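Long-range contacts in trp repressor binding protein WrbA (PDB 1YDG), which catalyses the reduction of quinones to quinols by NADH or NADPH, working as a homotetramer with one FMN per monomer: residues Y154-I159 with I186-R191; N115-A120 with V148-G153. All coordinates share one frame; numbering follows the deposited sequence.

Interaction 1 (Y154-I159 with I186-R191); sequences YTDEVI and IRHQVR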
loop_
_atom_site.group_PDB
_atom_site.type_symbol
_atom_site.label_atom_id
_atom_site.label_comp_id
_atom_site.label_asym_id
_atom_site.label_seq_id
_atom_site.Cartn_x
_atom_site.Cartn_y
_atom_site.Cartn_z
ATOM N N TYR B 154 -7.901 -7.121 -15.764
ATOM C CA TYR B 154 -9.235 -7.362 -16.305
ATOM C C TYR B 154 -9.159 -8.141 -17.613
ATOM O O TYR B 154 -9.964 -7.932 -18.522
ATOM C CB TYR B 154 -9.955 -6.033 -16.525
ATOM C CG TYR B 154 -10.247 -5.284 -15.251
ATOM C CD1 TYR B 154 -9.335 -4.378 -14.737
ATOM C CD2 TYR B 154 -11.446 -5.474 -14.565
ATOM C CE1 TYR B 154 -9.589 -3.690 -13.571
ATOM C CE2 TYR B 154 -11.716 -4.781 -13.406
ATOM C CZ TYR B 154 -10.778 -3.890 -12.912
ATOM O OH TYR B 154 -11.029 -3.196 -11.765
ATOM N N THR B 155 -8.213 -9.064 -17.699
ATOM C CA THR B 155 -7.956 -9.756 -18.953
ATOM C C THR B 155 -9.059 -10.753 -19.364
ATOM O O THR B 155 -9.015 -11.288 -20.478
ATOM C CB THR B 155 -6.556 -10.412 -18.958
ATOM O OG1 THR B 155 -6.394 -11.237 -17.802
ATOM C CG2 THR B 155 -5.475 -9.331 -18.979
ATOM N N ASP B 156 -10.047 -10.988 -18.492
ATOM C CA ASP B 156 -11.303 -11.680 -18.885
ATOM C C ASP B 156 -12.518 -10.834 -18.470
ATOM O O ASP B 156 -12.384 -9.917 -17.661
ATOM C CB ASP B 156 -11.376 -13.074 -18.243
ATOM C CG ASP B 156 -12.182 -14.075 -19.074
ATOM O OD1 ASP B 156 -13.425 -13.945 -19.142
ATOM O OD2 ASP B 156 -11.576 -15.006 -19.651
ATOM N N GLU B 157 -13.700 -11.128 -19.016
ATOM C CA GLU B 157 -14.928 -10.418 -18.591
ATOM C C GLU B 157 -15.598 -11.115 -17.415
ATOM O O GLU B 157 -16.707 -10.749 -17.023
ATOM C CB GLU B 157 -15.955 -10.261 -19.727
ATOM C CG GLU B 157 -16.795 -8.969 -19.605
ATOM C CD GLU B 157 -18.179 -9.058 -20.254
ATOM O OE1 GLU B 157 -18.329 -9.782 -21.275
ATOM O OE2 GLU B 157 -19.117 -8.389 -19.739
ATOM N N VAL B 158 -14.932 -12.124 -16.860
ATOM C CA VAL B 158 -15.410 -12.801 -15.659
ATOM C C VAL B 158 -14.743 -12.244 -14.390
ATOM O O VAL B 158 -15.063 -12.672 -13.274
ATOM C CB VAL B 158 -15.235 -14.334 -15.788
ATOM C CG1 VAL B 158 -13.890 -14.824 -15.174
ATOM C CG2 VAL B 158 -16.447 -15.037 -15.188
ATOM N N ILE B 159 -13.831 -11.284 -14.578
ATOM C CA ILE B 159 -13.291 -10.469 -13.485
ATOM C C ILE B 159 -14.413 -9.513 -13.069
ATOM O O ILE B 159 -14.796 -9.462 -11.897
ATOM C CB ILE B 159 -12.023 -9.645 -13.904
ATOM C CG1 ILE B 159 -11.107 -10.443 -14.851
ATOM C CG2 ILE B 159 -11.251 -9.182 -12.670
ATOM C CD1 ILE B 159 -10.944 -11.912 -14.499
ATOM N N ILE B 186 -10.876 -17.182 -10.466
ATOM C CA ILE B 186 -9.738 -17.997 -10.058
ATOM C C ILE B 186 -9.182 -18.772 -11.250
ATOM O O ILE B 186 -7.985 -18.735 -11.498
ATOM C CB ILE B 186 -10.147 -18.964 -8.911
ATOM C CG1 ILE B 186 -10.423 -18.174 -7.633
ATOM C CG2 ILE B 186 -9.084 -20.023 -8.666
ATOM C CD1 ILE B 186 -11.349 -18.879 -6.673
ATOM N N ARG B 187 -10.063 -19.453 -11.990
ATOM C CA ARG B 187 -9.643 -20.265 -13.144
ATOM C C ARG B 187 -8.826 -19.474 -14.160
ATOM O O ARG B 187 -7.797 -19.944 -14.665
ATOM C CB ARG B 187 -10.859 -20.882 -13.858
ATOM C CG ARG B 187 -11.616 -21.952 -13.065
ATOM C CD ARG B 187 -12.545 -22.835 -13.958
ATOM N NE ARG B 187 -13.696 -22.124 -14.549
ATOM C CZ ARG B 187 -14.890 -21.946 -13.969
ATOM N NH1 ARG B 187 -15.140 -22.392 -12.742
ATOM N NH2 ARG B 187 -15.851 -21.300 -14.617
ATOM N N HIS B 188 -9.300 -18.281 -14.484
ATOM C CA HIS B 188 -8.647 -17.434 -15.471
ATOM C C HIS B 188 -7.289 -16.955 -14.978
ATOM O O HIS B 188 -6.288 -17.009 -15.717
ATOM C CB HIS B 188 -9.534 -16.235 -15.831
ATOM C CG HIS B 188 -8.825 -15.188 -16.638
ATOM N ND1 HIS B 188 -8.499 -15.369 -17.969
ATOM C CD2 HIS B 188 -8.333 -13.972 -16.291
ATOM C CE1 HIS B 188 -7.852 -14.300 -18.410
ATOM N NE2 HIS B 188 -7.745 -13.436 -17.412
ATOM N N GLN B 189 -7.266 -16.492 -13.734
ATOM C CA GLN B 189 -6.019 -16.053 -13.082
ATOM C C GLN B 189 -4.917 -17.099 -13.190
ATOM O O GLN B 189 -3.792 -16.775 -13.562
ATOM C CB GLN B 189 -6.254 -15.716 -11.622
ATOM C CG GLN B 189 -5.006 -15.190 -10.901
ATOM C CD GLN B 189 -5.273 -14.782 -9.483
ATOM O OE1 GLN B 189 -6.370 -14.327 -9.154
ATOM N NE2 GLN B 189 -4.256 -14.927 -8.614
ATOM N N VAL B 190 -5.263 -18.343 -12.880
ATOM C CA VAL B 190 -4.310 -19.448 -12.866
ATOM C C VAL B 190 -3.963 -19.876 -14.289
ATOM O O VAL B 190 -2.798 -20.059 -14.605
ATOM C CB VAL B 190 -4.853 -20.648 -12.057
ATOM C CG1 VAL B 190 -3.880 -21.851 -12.112
ATOM C CG2 VAL B 190 -5.105 -20.249 -10.590
ATOM N N ARG B 191 -4.974 -20.013 -15.152
ATOM C CA ARG B 191 -4.751 -20.412 -16.538
ATOM C C ARG B 191 -3.800 -19.403 -17.205
ATOM O O ARG B 191 -2.843 -19.759 -17.881
ATOM C CB ARG B 191 -6.104 -20.525 -17.269
ATOM C CG ARG B 191 -6.051 -20.699 -18.782
ATOM C CD ARG B 191 -7.459 -20.901 -19.376
ATOM N NE ARG B 191 -8.250 -19.662 -19.296
ATOM C CZ ARG B 191 -9.381 -19.479 -18.593
ATOM N NH1 ARG B 191 -9.944 -20.462 -17.885
ATOM N NH2 ARG B 191 -9.970 -18.281 -18.616
#
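The imidazole of H188 has the CB of D156 over one face, 3.5 Å from the ring centroid and 2° off the normal, a CH-pi contact almost exactly over the centre. At its edge, near the ring plane, lie T155 OG1 by NE2 and R191 NH2 by ND1, while I159 CD1 approaches CD2 obliquely at 3.8 Å. The guanidinium of R191 in turn lays one face against the CA of its own helix neighbour H188 and receives D156 OD2 at its edge.

The principle illustrated is a flat group fixed by its rim as well as by a face. With CG anti to the backbone N (chi1 169°), the ring leaves helix 180-204 to reach the turn that opens helix 157-162. There H188 NE2 donates to T155 OG1 at 2.6 Å, with the hydroxyl oxygen only 3° out of the ring plane; the same OG1 is hydrogen-bonded to the P152 carbonyl. R191 NH2 makes a weak bond to H188 ND1 at 3.3 Å.

D156 divides its carboxylate. As N-cap residue it accepts V158 N on OD1, also at 3.3 Å, whereas OD2 lies 3.5 Å from H188 ND1 and forms a long salt bridge, 3.8 Å, with R191 NH2. Were H188 replaced by an alanine, T155 OG1 would probably lose its imidazole donor and a gap would open beneath D156 CB.

The contact is structural, joining the C-terminal helix of the flavodoxin-like fold to the turn after strand 148-149, away from its own chain's FMN site. NE2 is clearly a donor, but ND1 is only weakly bonded, and the nearby carboxylate and guanidinium would probably pull the ring's ionisation in opposite directions.

Interaction 2 (N115-A120 with V148-G153); sequences NKTFSA and VLTPPG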
loop_
_atom_site.group_PDB
_atom_site.type_symbol
_atom_site.label_atom_id
_atom_site.label_comp_id
_atom_site.label_asym_id
_atom_site.label_seq_id
_atom_site.Cartn_x
_atom_site.Cartn_y
_atom_site.Cartn_z
ATOM N N ASN B 115 12.831 -14.955 -10.373
ATOM C CA ASN B 115 12.298 -15.255 -11.687
ATOM C C ASN B 115 11.104 -16.224 -11.726
ATOM O O ASN B 115 10.674 -16.593 -12.799
ATOM C CB ASN B 115 13.420 -15.733 -12.622
ATOM C CG ASN B 115 14.572 -14.742 -12.686
ATOM O OD1 ASN B 115 14.354 -13.535 -12.744
ATOM N ND2 ASN B 115 15.802 -15.249 -12.653
ATOM N N LYS B 116 10.532 -16.586 -10.584
ATOM C CA LYS B 116 9.341 -17.424 -10.595
ATOM C C LYS B 116 8.140 -16.494 -10.749
ATOM O O LYS B 116 8.176 -15.365 -10.281
ATOM C CB LYS B 116 9.246 -18.240 -9.314
ATOM C CG LYS B 116 10.338 -19.269 -9.178
ATOM C CD LYS B 116 10.504 -19.740 -7.755
ATOM C CE LYS B 116 11.790 -20.575 -7.605
ATOM N NZ LYS B 116 11.784 -21.856 -8.394
ATOM N N THR B 117 7.104 -16.934 -11.444
ATOM C CA THR B 117 5.892 -16.111 -11.527
ATOM C C THR B 117 5.124 -16.225 -10.233
ATOM O O THR B 117 5.209 -17.236 -9.540
ATOM C CB THR B 117 5.004 -16.443 -12.702
ATOM O OG1 THR B 117 4.549 -17.782 -12.590
ATOM C CG2 THR B 117 5.748 -16.257 -14.029
ATOM N N PHE B 118 4.387 -15.169 -9.922
ATOM C CA PHE B 118 3.689 -15.021 -8.673
ATOM C C PHE B 118 2.386 -14.277 -8.863
ATOM O O PHE B 118 2.366 -13.198 -9.457
ATOM C CB PHE B 118 4.510 -14.213 -7.695
ATOM C CG PHE B 118 3.888 -14.120 -6.339
ATOM C CD1 PHE B 118 4.094 -15.132 -5.404
ATOM C CD2 PHE B 118 3.060 -13.055 -6.003
ATOM C CE1 PHE B 118 3.509 -15.059 -4.133
ATOM C CE2 PHE B 118 2.472 -12.972 -4.740
ATOM C CZ PHE B 118 2.688 -13.988 -3.804
ATOM N N SER B 119 1.308 -14.841 -8.327
ATOM C CA SER B 119 0.054 -14.099 -8.160
ATOM C C SER B 119 -0.579 -14.520 -6.839
ATOM O O SER B 119 -0.103 -15.450 -6.178
ATOM C CB SER B 119 -0.895 -14.342 -9.331
ATOM O OG SER B 119 -1.608 -15.544 -9.179
ATOM N N ALA B 120 -1.618 -13.807 -6.427
ATOM C CA ALA B 120 -2.171 -14.008 -5.105
ATOM C C ALA B 120 -3.692 -13.929 -5.092
ATOM O O ALA B 120 -4.306 -13.384 -6.000
ATOM C CB ALA B 120 -1.567 -12.988 -4.136
ATOM N N VAL B 148 8.366 -12.483 -10.864
ATOM C CA VAL B 148 7.665 -11.863 -11.967
ATOM C C VAL B 148 6.188 -11.913 -11.621
ATOM O O VAL B 148 5.596 -12.993 -11.575
ATOM C CB VAL B 148 7.964 -12.645 -13.250
ATOM C CG1 VAL B 148 7.169 -12.107 -14.459
ATOM C CG2 VAL B 148 9.442 -12.619 -13.506
ATOM N N LEU B 149 5.589 -10.755 -11.334
ATOM C CA LEU B 149 4.244 -10.719 -10.793
ATOM C C LEU B 149 3.237 -10.794 -11.922
ATOM O O LEU B 149 3.330 -10.022 -12.861
ATOM C CB LEU B 149 4.027 -9.485 -9.930
ATOM C CG LEU B 149 5.130 -9.192 -8.895
ATOM C CD1 LEU B 149 4.714 -8.115 -7.969
ATOM C CD2 LEU B 149 5.479 -10.438 -8.111
ATOM N N THR B 150 2.300 -11.745 -11.843
ATOM C CA THR B 150 1.325 -11.964 -12.909
ATOM C C THR B 150 -0.126 -11.822 -12.434
ATOM O O THR B 150 -0.921 -12.756 -12.541
ATOM C CB THR B 150 1.475 -13.334 -13.578
ATOM O OG1 THR B 150 1.210 -14.375 -12.621
ATOM C CG2 THR B 150 2.846 -13.489 -14.193
ATOM N N PRO B 151 -0.502 -10.625 -11.975
ATOM C CA PRO B 151 -1.878 -10.465 -11.521
ATOM C C PRO B 151 -2.851 -10.516 -12.726
ATOM O O PRO B 151 -2.432 -10.261 -13.852
ATOM C CB PRO B 151 -1.848 -9.096 -10.860
ATOM C CG PRO B 151 -0.873 -8.331 -11.662
ATOM C CD PRO B 151 0.241 -9.355 -11.906
ATOM N N PRO B 152 -4.125 -10.868 -12.495
ATOM C CA PRO B 152 -5.073 -11.017 -13.596
ATOM C C PRO B 152 -5.481 -9.740 -14.320
ATOM O O PRO B 152 -5.847 -9.811 -15.490
ATOM C CB PRO B 152 -6.305 -11.627 -12.927
ATOM C CG PRO B 152 -6.199 -11.299 -11.523
ATOM C CD PRO B 152 -4.740 -11.186 -11.198
ATOM N N GLY B 153 -5.439 -8.596 -13.655
ATOM C CA GLY B 153 -6.046 -7.392 -14.220
ATOM C C GLY B 153 -7.480 -7.700 -14.646
ATOM O O GLY B 153 -8.186 -8.468 -13.978
#
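F118 O is gripped from the neighbouring strand by T150 N at 2.8 Å, in a nearly straight bond (172° at the hydrogen), and by a CA-H...O contact in which L149 CA lies 3.4 Å from F118 O. V148 O is held in the same double fashion, by F118 N at 3.0 Å and by a CA-H...O contact from T117 CA, 3.1 Å from V148 O. V148 N completes the set with a 2.9 Å bond to K116 O. These alternating bonds are the textbook pattern of parallel strands: F118 gives its N and O to the residues on either side of L149.

The side chains sort themselves by face. On one, T117 and V148 point together, and the methyl carbons T117 CG2 and T150 CG2 meet at 4.0 Å in an oblique crossing. Each threonine has CG2 anti to its carbonyl carbon and OG1 between the two backbone branches; T117 OG1 is hydrogen-bonded to T197 OG1 of helix 180-204, where T150 packs on L196. On the other face F118 and L149 run side by side, CB against CD2 at 3.9 Å, and helix 131-144 covers them through A142 and M143. Farther along, S119 CB rests 3.6 Å from T150 O.

The two strands and helix 131-144 between them form a beta-alpha-beta unit of the flavodoxin-like fold. At a second subunit, V148 and L149 pack on their own counterparts.

The chemistry is thus a division of labour: the main chain pairs alternate groups across the strand pair, while those of T117 and S119 turn to strand 81-89 and those of L149 to the second subunit, and aliphatic and aromatic carbon fills the side against helix 131-144.

Interaction 1 and interaction 2 follow each other in series along the chain, their centres about 13 Å apart, and meet through Q189 of helix 180-204. Its NE2 probably hydrogen-bonds S119 OG at 2.8 Å and A120 O at 3.0 Å, tying the helix that carries H188 to the strand that pairs with V148-L149. A second junction is packing, I159 CG2 lying 3.4 Å from G153 O. Their relation to FMN differs: interaction 1 lies away from the sites of its own chain, yet its Y154 packs on H144 of a second subunit and G129 of a third, which bind FMN; in interaction 2 the side chain of L149 is about 9 Å from that of H144 in the same chain.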